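Local coordinates for putative Lipoprotein (Shewanella oneidensis, PDB 3U24), which is of unknown function but binds zinc and calcium and probably acts as a zinc-dependent hydrolase of the metallopeptidase type, at residues A410-Y415 with V443-M448; M437-A442 with T522-G527; M449-Y454 with D533-Y538; R529-F534 with E553-Y558. One frame throughout, in Å; residues are numbered along the deposited sequence.

Contact 1: A410-Y415 with V443-M448; sequences AIPGHY and VYTERM. With ZN (zinc ion), chain F.
Pro412 and Gly413 press against Thr445 within the zinc-binding His-Glu-Ala-Ile-Pro-Gly-His motif, a longer counterpart of the HExxH signature of zinc metallopeptidases. His414, the second histidine of the motif, binds zinc through NE2 at 2.1 Å, and a water sits at the same distance from the metal; His408 and Glu439 supply the other protein ligands. The peptide bond before Pro412 is cis, and Gly413 takes the N-cap position of the helix carrying His414. Thr445 turns to the loop with OG1 lodged between its backbone N and carbonyl carbon (chi1 64°), where it bonds to Ala442 O one turn back; this leaves the methyl CG2 to face the loop, 3.5 Å from Pro412 O and 3.9 Å from Pro412 CG. The two side chains slide past each other in opposite directions. Met448, present as selenomethionine and bent along its chain, adds its methyl CE at 3.9 Å from Pro412 CG. Gly413 lets the loop lie close, with Thr445 OG1 3.8 Å from Gly413 CA, and its backbone (psi -125°) is one that glycine adopts more readily than other residues. A serine in place of Thr445 is likely to leave a gap beside the proline ring where CG2 now fits. Helix 401-409 closes the space through Ile407, which touches both Pro412 and Thr445, while Ile411 packs onto helix 319-337.

Contact 2: M437-A442 with T522-G527; sequences MVEGWA and TSYYSG. With ZN (zinc ion), chain F.
Gly440 and Gly527 meet where helices 437-442 and 523-527 cross at -70°, their axes only 7.0 Å apart and Gly440 CA 3.4 Å from Gly527 C. This is a close helix-helix crossing made at two glycines: a CB on either residue would clash with the backbone opposite, so the two helices can come this close only without side chains at that point. The crossing lies beside the zinc site, to which Glu439 contributes the third protein ligand from a helix downstream of the histidine motif, as in the gluzincin metallopeptidases. Glu439 leaves its helix with CG opposite the carbonyl carbon (chi1 -77°) and then bends at chi2, which carries the carboxylate round to the metal while its CH2 groups run alongside the Tyr524 ring. The two side chains point the same way, with carboxylate and ring planes 57° apart. Glu439 CG is 3.8 Å from Tyr524 CD2, and Glu439 OE1 approaches the ring edge near its plane. A tyrosine suits this position because its ring flanks the aliphatic part of the glutamate while its hydroxyl bonds to Gln520 and Arg513. An alanine replacing Tyr524 would probably open a gap beside the CH2 groups of Glu439 and leave Gln520 and Arg513 without their hydroxyl partner. Glu439 grips the zinc unevenly with both oxygens, OE1 at 2.1 Å and OE2 at 2.5 Å.

Contact 3: M449-Y454 with D533-Y538; sequences MLEEGY and DFREEY
Glu451 and Arg535 reach toward each other between two well-separated helices: the nearest CA atoms, those of Glu451 and Glu536, are 13.2 Å apart, and little surface is buried. The tight part is one ion pair. The two side chains come from opposite directions, and Arg535 NH2 gives a nearly straight bond (168°) of 2.8 Å to Glu451 OE1, which uses its syn lone pair and lies in the guanidinium plane. Arg535 leaves its helix with CG anti to the backbone N and bends at chi3 (82°); the bend brings its NE and NH2 edge round to Glu536. There both nitrogens hold the single oxygen OE2, with NE at 3.0 Å. The remaining nitrogen, NH1, bonds to Tyr444 OH and to a water, and together these bonds use all five guanidinium N-H groups and fix the rotation of the buried arginine. Its charge probably also offsets the repulsion between Glu451 and Glu536, whose oxygens OE1 and OE2 are 5.5 Å apart. The looser side is watery. Glu452 reaches Arg535 only through that water, which donates to Glu452 OE2 and Glu451 OE1, and the glutamates are partly exposed. Tyr532 OH steadies the other oxygen of Glu451. Just beyond, Gly453 ends helix 435-451 with positive phi (109°), and Gly453 N and Tyr454 N bond back to Leu450 O and Met449 O. The arrangement is thus a three-residue salt-bridge network set beside a Schellman motif.

Contact 4: R529-F534 with E553-Y558; sequences REIYDF and EKFLSY
Phe555 places CG anti to its backbone N (chi1 -176°) and so sends its ring across to helix 529-534, where Ile531, with CG1 opposite the carbonyl carbon (chi1 -66°), offers the long branch of its side chain. The two side chains cross at about a right angle. Phe555 CZ leads, 3.6 Å from Ile531 CG1 and 3.8 Å from Ile531 CD1, while Phe555 CE2 also comes within 4.0 Å of Ile531 CD1. The isoleucine approaches the ring obliquely. Phe534, one turn further on, joins more loosely: its CE2 comes within 4.4 Å of Phe555 CD1, each ring meeting the other at an edge. All three side chains are buried and apolar, so a long, flat ring suits the 9.2 Å that separates the CA atoms of Ile531 and Phe555, and the long CG1-CD1 branch of isoleucine gives it two carbons to rest on. The polar residues of both segments make their bonds elsewhere. Arg529 holds Asp533 OD1 side-on through NE and NH2, an ion pair spanning one helical turn, with NH2 at 2.8 Å. Within 553-558, Lys554 O accepts from both the backbone N and the hydroxyl of Ser557, with Ser557 OG 2.6 Å from Lys554 O. Ile566 of helix 563-571 and Phe551 extend the apolar cluster, the first against Phe555 and the second against Phe534. The arrangement is a small hydrophobic cluster, part of the packing between helices 523-542, 548-555 and 563-571 of a largely helical fold.

Helix 435-451 runs through contacts 1, 2 and 3, and helix 523-542 through contacts 2, 3 and 4. Contacts 1 and 2, with centres 11 Å apart, share the zinc and its water; between them Trp441 NE1 lies 2.8 Å from Pro412 O, a probable hydrogen bond tying the motif loop to the glutamate helix. Contact 4 backs this site: the Ile531 side chain is about 11 Å from the zinc, and its CG2 lies 3.8 Å from Tyr444 CG of contact 1, while Met437 CE of contact 2 lies 3.5 Å from Phe555 CE2. Contact 3, away from the metal, joins the same two helices; its centre is 15 Å from that of contact 2.

Contact 1: A410-Y415 with V443-M448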
# COMPACT_ATOMS: atom_id res chain seq x y z
N ALA A 410 -4.84 -7.34 13.03
CA ALA A 410 -4.43 -8.58 13.68
C ALA A 410 -5.47 -9.69 13.51
O ALA A 410 -5.26 -10.63 12.75
CB ALA A 410 -4.11 -8.33 15.16
N ILE A 411 -6.58 -9.62 14.22
CA ILE A 411 -7.46 -10.76 14.26
C ILE A 411 -8.91 -10.37 14.07
O ILE A 411 -9.42 -9.61 14.86
CB ILE A 411 -7.23 -11.54 15.58
CG1 ILE A 411 -6.09 -12.55 15.31
CG2 ILE A 411 -8.52 -12.22 16.04
CD1 ILE A 411 -5.15 -12.79 16.44
N PRO A 412 -9.57 -10.87 13.01
CA PRO A 412 -9.15 -11.78 11.99
C PRO A 412 -8.73 -11.08 10.68
O PRO A 412 -8.90 -11.65 9.59
CB PRO A 412 -10.40 -12.59 11.76
CG PRO A 412 -11.49 -11.59 11.86
CD PRO A 412 -11.03 -10.65 12.96
N GLY A 413 -8.16 -9.88 10.79
CA GLY A 413 -7.68 -9.13 9.62
C GLY A 413 -6.31 -9.54 9.06
O GLY A 413 -6.05 -10.74 8.74
N HIS A 414 -5.40 -8.56 8.95
CA HIS A 414 -4.14 -8.84 8.22
C HIS A 414 -3.37 -10.01 8.68
O HIS A 414 -2.91 -10.78 7.85
CB HIS A 414 -3.21 -7.64 8.20
CG HIS A 414 -3.67 -6.55 7.32
ND1 HIS A 414 -4.20 -6.78 6.09
CD2 HIS A 414 -3.69 -5.19 7.50
CE1 HIS A 414 -4.54 -5.61 5.55
NE2 HIS A 414 -4.17 -4.64 6.39
N TYR A 415 -3.19 -10.19 9.98
CA TYR A 415 -2.30 -11.29 10.44
C TYR A 415 -2.93 -12.64 10.10
O TYR A 415 -2.24 -13.54 9.58
CB TYR A 415 -1.96 -11.19 11.93
CG TYR A 415 -1.20 -12.38 12.47
CD1 TYR A 415 0.10 -12.60 12.12
CD2 TYR A 415 -1.80 -13.31 13.34
CE1 TYR A 415 0.80 -13.69 12.59
CE2 TYR A 415 -1.09 -14.39 13.83
CZ TYR A 415 0.22 -14.57 13.44
OH TYR A 415 1.00 -15.65 13.92
N VAL A 443 -10.62 -4.60 5.85
CA VAL A 443 -11.82 -3.72 6.01
C VAL A 443 -13.11 -4.52 6.20
O VAL A 443 -13.93 -4.22 7.08
CB VAL A 443 -11.93 -2.74 4.82
CG1 VAL A 443 -13.16 -1.80 4.92
CG2 VAL A 443 -10.62 -1.95 4.71
N TYR A 444 -13.26 -5.58 5.43
CA TYR A 444 -14.41 -6.50 5.55
C TYR A 444 -14.49 -7.06 6.96
O TYR A 444 -15.58 -7.07 7.57
CB TYR A 444 -14.32 -7.61 4.51
CG TYR A 444 -15.18 -8.79 4.83
CD1 TYR A 444 -16.54 -8.78 4.56
CD2 TYR A 444 -14.65 -9.90 5.47
CE1 TYR A 444 -17.33 -9.88 4.89
CE2 TYR A 444 -15.44 -10.96 5.81
CZ TYR A 444 -16.78 -10.95 5.52
OH TYR A 444 -17.55 -12.05 5.87
N THR A 445 -13.35 -7.42 7.55
CA THR A 445 -13.44 -8.04 8.88
C THR A 445 -14.01 -7.11 9.96
O THR A 445 -14.68 -7.57 10.89
CB THR A 445 -12.13 -8.67 9.37
OG1 THR A 445 -11.14 -7.65 9.53
CG2 THR A 445 -11.68 -9.77 8.44
N GLU A 446 -13.77 -5.82 9.82
CA GLU A 446 -14.32 -4.87 10.76
C GLU A 446 -15.87 -4.95 10.75
O GLU A 446 -16.52 -5.07 11.79
CB GLU A 446 -13.86 -3.45 10.41
CG GLU A 446 -12.36 -3.31 10.16
CD GLU A 446 -11.98 -2.02 9.44
OE1 GLU A 446 -12.89 -1.23 9.09
OE2 GLU A 446 -10.77 -1.79 9.20
N ARG A 447 -16.45 -4.93 9.57
CA ARG A 447 -17.88 -4.96 9.43
C ARG A 447 -18.45 -6.31 9.90
O ARG A 447 -19.39 -6.37 10.70
CB ARG A 447 -18.24 -4.63 7.98
CG ARG A 447 -19.64 -4.96 7.53
CD ARG A 447 -20.70 -4.05 8.07
NE ARG A 447 -20.53 -2.70 7.53
CZ ARG A 447 -21.48 -1.76 7.45
NH1 ARG A 447 -22.74 -2.01 7.87
NH2 ARG A 447 -21.15 -0.58 6.92
N MSE A 448 -17.85 -7.38 9.40
CA MSE A 448 -18.28 -8.75 9.74
C MSE A 448 -18.23 -8.96 11.26
O MSE A 448 -19.17 -9.46 11.82
CB MSE A 448 -17.40 -9.76 9.02
CG MSE A 448 -17.75 -11.21 9.25
SE MSE A 448 -16.80 -11.85 10.82
CE MSE A 448 -14.96 -11.84 10.10
ZN ZN F . -4.78 -2.60 6.22
O HOH W 1 -3.28 -1.47 7.24

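Contact 2: M437-A442 with T522-G527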
# COMPACT_ATOMS: atom_id res chain seq x y z
N MSE A 437 -7.19 -6.99 -2.47
CA MSE A 437 -7.73 -8.15 -1.74
C MSE A 437 -7.27 -8.11 -0.30
O MSE A 437 -8.06 -8.27 0.58
CB MSE A 437 -7.32 -9.48 -2.42
CG MSE A 437 -7.78 -10.76 -1.69
SE MSE A 437 -6.53 -11.24 -0.24
CE MSE A 437 -7.58 -12.76 0.52
N VAL A 438 -5.98 -7.80 -0.08
CA VAL A 438 -5.36 -7.84 1.24
C VAL A 438 -5.99 -6.77 2.12
O VAL A 438 -6.47 -7.04 3.25
CB VAL A 438 -3.82 -7.66 1.12
CG1 VAL A 438 -3.15 -7.30 2.47
CG2 VAL A 438 -3.20 -8.90 0.43
N GLU A 439 -6.10 -5.58 1.59
CA GLU A 439 -6.76 -4.51 2.33
C GLU A 439 -8.27 -4.70 2.44
O GLU A 439 -8.84 -4.47 3.51
CB GLU A 439 -6.45 -3.14 1.73
CG GLU A 439 -5.07 -2.66 2.09
CD GLU A 439 -4.86 -2.54 3.61
OE1 GLU A 439 -5.85 -2.32 4.38
OE2 GLU A 439 -3.68 -2.63 4.03
N GLY A 440 -8.92 -5.08 1.33
CA GLY A 440 -10.36 -5.33 1.34
C GLY A 440 -10.78 -6.35 2.40
O GLY A 440 -11.77 -6.15 3.08
N TRP A 441 -9.99 -7.42 2.54
CA TRP A 441 -10.22 -8.39 3.58
C TRP A 441 -10.19 -7.73 4.96
O TRP A 441 -11.08 -7.97 5.79
CB TRP A 441 -9.21 -9.54 3.51
CG TRP A 441 -9.31 -10.40 4.71
CD1 TRP A 441 -8.52 -10.36 5.85
CD2 TRP A 441 -10.35 -11.40 5.01
NE1 TRP A 441 -8.97 -11.26 6.78
CE2 TRP A 441 -10.06 -11.91 6.35
CE3 TRP A 441 -11.44 -11.91 4.32
CZ2 TRP A 441 -10.84 -12.89 6.94
CZ3 TRP A 441 -12.24 -12.86 4.95
CH2 TRP A 441 -11.93 -13.35 6.22
N ALA A 442 -9.16 -6.93 5.23
CA ALA A 442 -9.03 -6.34 6.54
C ALA A 442 -10.20 -5.42 6.83
O ALA A 442 -10.74 -5.49 7.92
CB ALA A 442 -7.71 -5.59 6.70
N THR A 522 -8.19 4.01 -3.92
CA THR A 522 -9.43 3.23 -4.06
C THR A 522 -9.32 1.76 -3.57
O THR A 522 -10.32 1.07 -3.43
CB THR A 522 -9.94 3.19 -5.52
OG1 THR A 522 -9.06 2.36 -6.30
CG2 THR A 522 -9.99 4.60 -6.14
N SER A 523 -8.10 1.28 -3.27
CA SER A 523 -7.88 -0.15 -3.10
C SER A 523 -8.66 -0.69 -1.92
O SER A 523 -9.23 -1.81 -1.98
CB SER A 523 -6.37 -0.48 -3.02
OG SER A 523 -5.72 0.13 -1.92
N TYR A 524 -8.75 0.12 -0.88
CA TYR A 524 -9.39 -0.30 0.37
C TYR A 524 -10.86 -0.59 0.16
O TYR A 524 -11.35 -1.68 0.52
CB TYR A 524 -9.22 0.75 1.46
CG TYR A 524 -7.81 1.23 1.57
CD1 TYR A 524 -7.36 2.29 0.77
CD2 TYR A 524 -6.92 0.65 2.46
CE1 TYR A 524 -6.07 2.74 0.84
CE2 TYR A 524 -5.60 1.09 2.54
CZ TYR A 524 -5.19 2.13 1.74
OH TYR A 524 -3.92 2.60 1.77
N TYR A 525 -11.56 0.35 -0.45
CA TYR A 525 -12.99 0.21 -0.62
C TYR A 525 -13.32 -0.83 -1.71
O TYR A 525 -14.29 -1.55 -1.61
CB TYR A 525 -13.60 1.55 -1.00
CG TYR A 525 -15.08 1.52 -1.19
CD1 TYR A 525 -15.93 1.26 -0.13
CD2 TYR A 525 -15.63 1.78 -2.42
CE1 TYR A 525 -17.29 1.23 -0.30
CE2 TYR A 525 -17.00 1.80 -2.61
CZ TYR A 525 -17.81 1.54 -1.54
OH TYR A 525 -19.16 1.50 -1.77
N SER A 526 -12.52 -0.84 -2.77
CA SER A 526 -12.76 -1.76 -3.86
C SER A 526 -12.72 -3.21 -3.40
O SER A 526 -13.66 -3.95 -3.62
CB SER A 526 -11.74 -1.52 -4.94
OG SER A 526 -11.90 -2.52 -5.92
N GLY A 527 -11.70 -3.60 -2.66
CA GLY A 527 -11.65 -4.97 -2.15
C GLY A 527 -12.73 -5.28 -1.14
O GLY A 527 -13.36 -6.34 -1.20
ZN ZN F . -4.78 -2.60 6.22
O HOH W 1 -3.28 -1.47 7.24

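Contact 3: M449-Y454 with D533-Y538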
# COMPACT_ATOMS: atom_id res chain seq x y z
N MSE A 449 -17.14 -8.58 11.93
CA MSE A 449 -17.08 -8.74 13.41
C MSE A 449 -18.21 -8.03 14.17
O MSE A 449 -18.78 -8.60 15.08
CB MSE A 449 -15.75 -8.26 13.99
CG MSE A 449 -14.59 -9.09 13.55
SE MSE A 449 -14.47 -10.76 14.57
CE MSE A 449 -13.40 -10.04 16.10
N LEU A 450 -18.51 -6.79 13.78
CA LEU A 450 -19.59 -6.06 14.40
C LEU A 450 -20.92 -6.71 14.07
O LEU A 450 -21.77 -6.88 14.96
CB LEU A 450 -19.62 -4.59 13.99
CG LEU A 450 -18.51 -3.64 14.45
CD1 LEU A 450 -18.88 -2.20 14.07
CD2 LEU A 450 -18.34 -3.70 15.92
N GLU A 451 -21.11 -7.09 12.81
CA GLU A 451 -22.37 -7.77 12.43
C GLU A 451 -22.59 -9.04 13.24
O GLU A 451 -23.74 -9.38 13.55
CB GLU A 451 -22.43 -8.13 10.94
CG GLU A 451 -22.54 -6.93 9.99
CD GLU A 451 -22.60 -7.32 8.52
OE1 GLU A 451 -22.29 -8.50 8.17
OE2 GLU A 451 -22.97 -6.45 7.69
N GLU A 452 -21.49 -9.73 13.58
CA GLU A 452 -21.58 -11.01 14.33
C GLU A 452 -21.67 -10.77 15.83
O GLU A 452 -21.67 -11.73 16.61
CB GLU A 452 -20.36 -11.92 14.05
CG GLU A 452 -20.30 -12.52 12.67
CD GLU A 452 -21.59 -13.24 12.29
OE1 GLU A 452 -21.99 -14.18 13.03
OE2 GLU A 452 -22.20 -12.86 11.25
N GLY A 453 -21.70 -9.51 16.24
CA GLY A 453 -21.98 -9.20 17.62
C GLY A 453 -20.82 -8.67 18.42
O GLY A 453 -20.95 -8.55 19.63
N TYR A 454 -19.68 -8.35 17.79
CA TYR A 454 -18.58 -7.78 18.53
C TYR A 454 -18.99 -6.40 19.13
O TYR A 454 -19.48 -5.52 18.42
CB TYR A 454 -17.33 -7.66 17.70
CG TYR A 454 -16.17 -7.19 18.53
CD1 TYR A 454 -15.42 -8.09 19.27
CD2 TYR A 454 -15.87 -5.83 18.64
CE1 TYR A 454 -14.37 -7.65 20.07
CE2 TYR A 454 -14.83 -5.39 19.42
CZ TYR A 454 -14.10 -6.29 20.13
OH TYR A 454 -13.08 -5.82 20.92
N ASP A 533 -19.97 -8.02 -1.22
CA ASP A 533 -20.95 -8.40 -2.27
C ASP A 533 -20.79 -9.88 -2.68
O ASP A 533 -21.76 -10.57 -2.82
CB ASP A 533 -20.86 -7.52 -3.51
CG ASP A 533 -21.20 -6.05 -3.22
OD1 ASP A 533 -21.87 -5.76 -2.17
OD2 ASP A 533 -20.79 -5.18 -4.07
N PHE A 534 -19.57 -10.36 -2.86
CA PHE A 534 -19.40 -11.79 -3.12
C PHE A 534 -19.96 -12.64 -1.98
O PHE A 534 -20.60 -13.63 -2.23
CB PHE A 534 -17.94 -12.17 -3.37
CG PHE A 534 -17.71 -13.65 -3.52
CD1 PHE A 534 -18.55 -14.43 -4.32
CD2 PHE A 534 -16.66 -14.26 -2.88
CE1 PHE A 534 -18.34 -15.79 -4.45
CE2 PHE A 534 -16.42 -15.61 -3.02
CZ PHE A 534 -17.27 -16.39 -3.78
N ARG A 535 -19.74 -12.24 -0.74
CA ARG A 535 -20.29 -12.99 0.36
C ARG A 535 -21.81 -13.07 0.26
O ARG A 535 -22.39 -14.15 0.39
CB ARG A 535 -19.90 -12.46 1.71
CG ARG A 535 -20.49 -13.32 2.80
CD ARG A 535 -20.21 -12.76 4.15
NE ARG A 535 -21.14 -11.72 4.51
CZ ARG A 535 -21.13 -11.08 5.66
NH1 ARG A 535 -20.19 -11.32 6.57
NH2 ARG A 535 -22.07 -10.19 5.89
N GLU A 536 -22.45 -11.93 0.04
CA GLU A 536 -23.91 -11.93 0.01
C GLU A 536 -24.42 -12.76 -1.16
O GLU A 536 -25.42 -13.40 -1.04
CB GLU A 536 -24.48 -10.52 -0.02
CG GLU A 536 -24.19 -9.69 1.25
CD GLU A 536 -24.64 -10.35 2.56
OE1 GLU A 536 -25.86 -10.51 2.78
OE2 GLU A 536 -23.76 -10.70 3.39
N GLU A 537 -23.70 -12.74 -2.27
CA GLU A 537 -24.01 -13.58 -3.44
C GLU A 537 -23.88 -15.08 -3.13
O GLU A 537 -24.67 -15.90 -3.58
CB GLU A 537 -23.07 -13.21 -4.59
CG GLU A 537 -23.15 -14.14 -5.79
CD GLU A 537 -22.20 -13.76 -6.91
OE1 GLU A 537 -21.16 -13.13 -6.66
OE2 GLU A 537 -22.50 -14.11 -8.06
N TYR A 538 -22.89 -15.43 -2.33
CA TYR A 538 -22.69 -16.80 -1.95
C TYR A 538 -23.74 -17.27 -0.94
O TYR A 538 -24.18 -18.43 -0.99
CB TYR A 538 -21.31 -16.94 -1.35
CG TYR A 538 -20.72 -18.31 -1.37
CD1 TYR A 538 -20.08 -18.78 -2.48
CD2 TYR A 538 -20.71 -19.09 -0.22
CE1 TYR A 538 -19.49 -20.01 -2.50
CE2 TYR A 538 -20.11 -20.33 -0.22
CZ TYR A 538 -19.50 -20.77 -1.37
OH TYR A 538 -18.89 -21.98 -1.41
O HOH W 2 -21.52 -11.01 9.21

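Contact 4: R529-F534 with E553-Y558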
# COMPACT_ATOMS: atom_id res chain seq x y z
N ARG A 529 -15.73 -3.92 -0.96
CA ARG A 529 -17.04 -3.98 -1.62
C ARG A 529 -17.16 -5.29 -2.36
O ARG A 529 -18.20 -5.95 -2.27
CB ARG A 529 -17.23 -2.79 -2.58
CG ARG A 529 -18.68 -2.39 -2.88
CD ARG A 529 -19.50 -1.99 -1.64
NE ARG A 529 -20.49 -3.00 -1.29
CZ ARG A 529 -21.28 -2.98 -0.20
NH1 ARG A 529 -21.25 -1.98 0.68
NH2 ARG A 529 -22.13 -3.98 -0.01
N GLU A 530 -16.10 -5.69 -3.07
CA GLU A 530 -16.17 -6.97 -3.81
C GLU A 530 -16.30 -8.17 -2.89
O GLU A 530 -17.02 -9.08 -3.20
CB GLU A 530 -14.97 -7.18 -4.76
CG GLU A 530 -15.03 -6.41 -6.06
CD GLU A 530 -13.98 -6.89 -7.06
OE1 GLU A 530 -12.80 -6.53 -6.90
OE2 GLU A 530 -14.30 -7.66 -7.98
N ILE A 531 -15.61 -8.17 -1.76
CA ILE A 531 -15.67 -9.28 -0.79
C ILE A 531 -17.06 -9.39 -0.13
O ILE A 531 -17.67 -10.49 -0.10
CB ILE A 531 -14.56 -9.19 0.29
CG1 ILE A 531 -13.18 -9.36 -0.35
CG2 ILE A 531 -14.75 -10.25 1.37
CD1 ILE A 531 -12.02 -9.04 0.59
N TYR A 532 -17.57 -8.27 0.37
CA TYR A 532 -18.91 -8.24 0.97
C TYR A 532 -19.98 -8.62 -0.04
O TYR A 532 -20.82 -9.46 0.26
CB TYR A 532 -19.24 -6.85 1.57
CG TYR A 532 -20.37 -6.89 2.56
CD1 TYR A 532 -21.70 -6.80 2.14
CD2 TYR A 532 -20.13 -7.03 3.93
CE1 TYR A 532 -22.76 -6.83 3.06
CE2 TYR A 532 -21.18 -7.10 4.87
CZ TYR A 532 -22.50 -7.01 4.43
OH TYR A 532 -23.54 -7.06 5.36
N ASP A 533 -19.97 -8.02 -1.22
CA ASP A 533 -20.95 -8.40 -2.27
C ASP A 533 -20.79 -9.88 -2.68
O ASP A 533 -21.76 -10.57 -2.82
CB ASP A 533 -20.86 -7.52 -3.51
CG ASP A 533 -21.20 -6.05 -3.22
OD1 ASP A 533 -21.87 -5.76 -2.17
OD2 ASP A 533 -20.79 -5.18 -4.07
N PHE A 534 -19.57 -10.36 -2.86
CA PHE A 534 -19.40 -11.79 -3.12
C PHE A 534 -19.96 -12.64 -1.98
O PHE A 534 -20.60 -13.63 -2.23
CB PHE A 534 -17.94 -12.17 -3.37
CG PHE A 534 -17.71 -13.65 -3.52
CD1 PHE A 534 -18.55 -14.43 -4.32
CD2 PHE A 534 -16.66 -14.26 -2.88
CE1 PHE A 534 -18.34 -15.79 -4.45
CE2 PHE A 534 -16.42 -15.61 -3.02
CZ PHE A 534 -17.27 -16.39 -3.78
N GLU A 553 -12.78 -19.58 5.37
CA GLU A 553 -11.58 -20.41 5.22
C GLU A 553 -11.29 -20.74 3.76
O GLU A 553 -10.13 -20.77 3.32
CB GLU A 553 -11.69 -21.69 6.06
CG GLU A 553 -11.57 -21.37 7.55
CD GLU A 553 -11.91 -22.52 8.49
OE1 GLU A 553 -12.01 -23.68 8.03
OE2 GLU A 553 -12.06 -22.26 9.70
N LYS A 554 -12.33 -20.95 2.99
CA LYS A 554 -12.15 -21.22 1.58
C LYS A 554 -11.67 -19.94 0.88
O LYS A 554 -10.74 -19.99 0.05
CB LYS A 554 -13.44 -21.73 0.97
CG LYS A 554 -13.35 -22.05 -0.52
CD LYS A 554 -12.68 -23.39 -0.80
CE LYS A 554 -12.96 -23.87 -2.22
NZ LYS A 554 -11.76 -24.57 -2.77
N PHE A 555 -12.29 -18.80 1.22
CA PHE A 555 -11.85 -17.50 0.67
C PHE A 555 -10.38 -17.25 0.93
O PHE A 555 -9.67 -16.82 0.02
CB PHE A 555 -12.68 -16.34 1.21
CG PHE A 555 -12.32 -15.02 0.59
CD1 PHE A 555 -12.88 -14.63 -0.59
CD2 PHE A 555 -11.40 -14.19 1.18
CE1 PHE A 555 -12.56 -13.43 -1.17
CE2 PHE A 555 -11.08 -12.97 0.63
CZ PHE A 555 -11.64 -12.61 -0.57
N LEU A 556 -9.91 -17.53 2.14
CA LEU A 556 -8.55 -17.23 2.49
C LEU A 556 -7.55 -18.26 1.96
O LEU A 556 -6.35 -18.06 2.08
CB LEU A 556 -8.39 -17.12 4.00
CG LEU A 556 -9.20 -16.04 4.69
CD1 LEU A 556 -9.30 -16.29 6.18
CD2 LEU A 556 -8.61 -14.66 4.38
N SER A 557 -8.01 -19.32 1.30
CA SER A 557 -7.12 -20.44 0.96
C SER A 557 -6.34 -20.16 -0.30
O SER A 557 -5.36 -20.82 -0.53
CB SER A 557 -7.88 -21.77 0.78
OG SER A 557 -8.80 -21.71 -0.31
N TYR A 558 -6.73 -19.17 -1.09
CA TYR A 558 -6.07 -18.86 -2.35
C TYR A 558 -4.91 -17.86 -2.19
O TYR A 558 -4.17 -17.62 -3.14
CB TYR A 558 -7.11 -18.29 -3.33
CG TYR A 558 -8.21 -19.27 -3.64
CD1 TYR A 558 -8.06 -20.18 -4.67
CD2 TYR A 558 -9.35 -19.32 -2.90
CE1 TYR A 558 -9.03 -21.09 -4.97
CE2 TYR A 558 -10.35 -20.24 -3.19
CZ TYR A 558 -10.18 -21.10 -4.23
OH TYR A 558 -11.15 -22.04 -4.52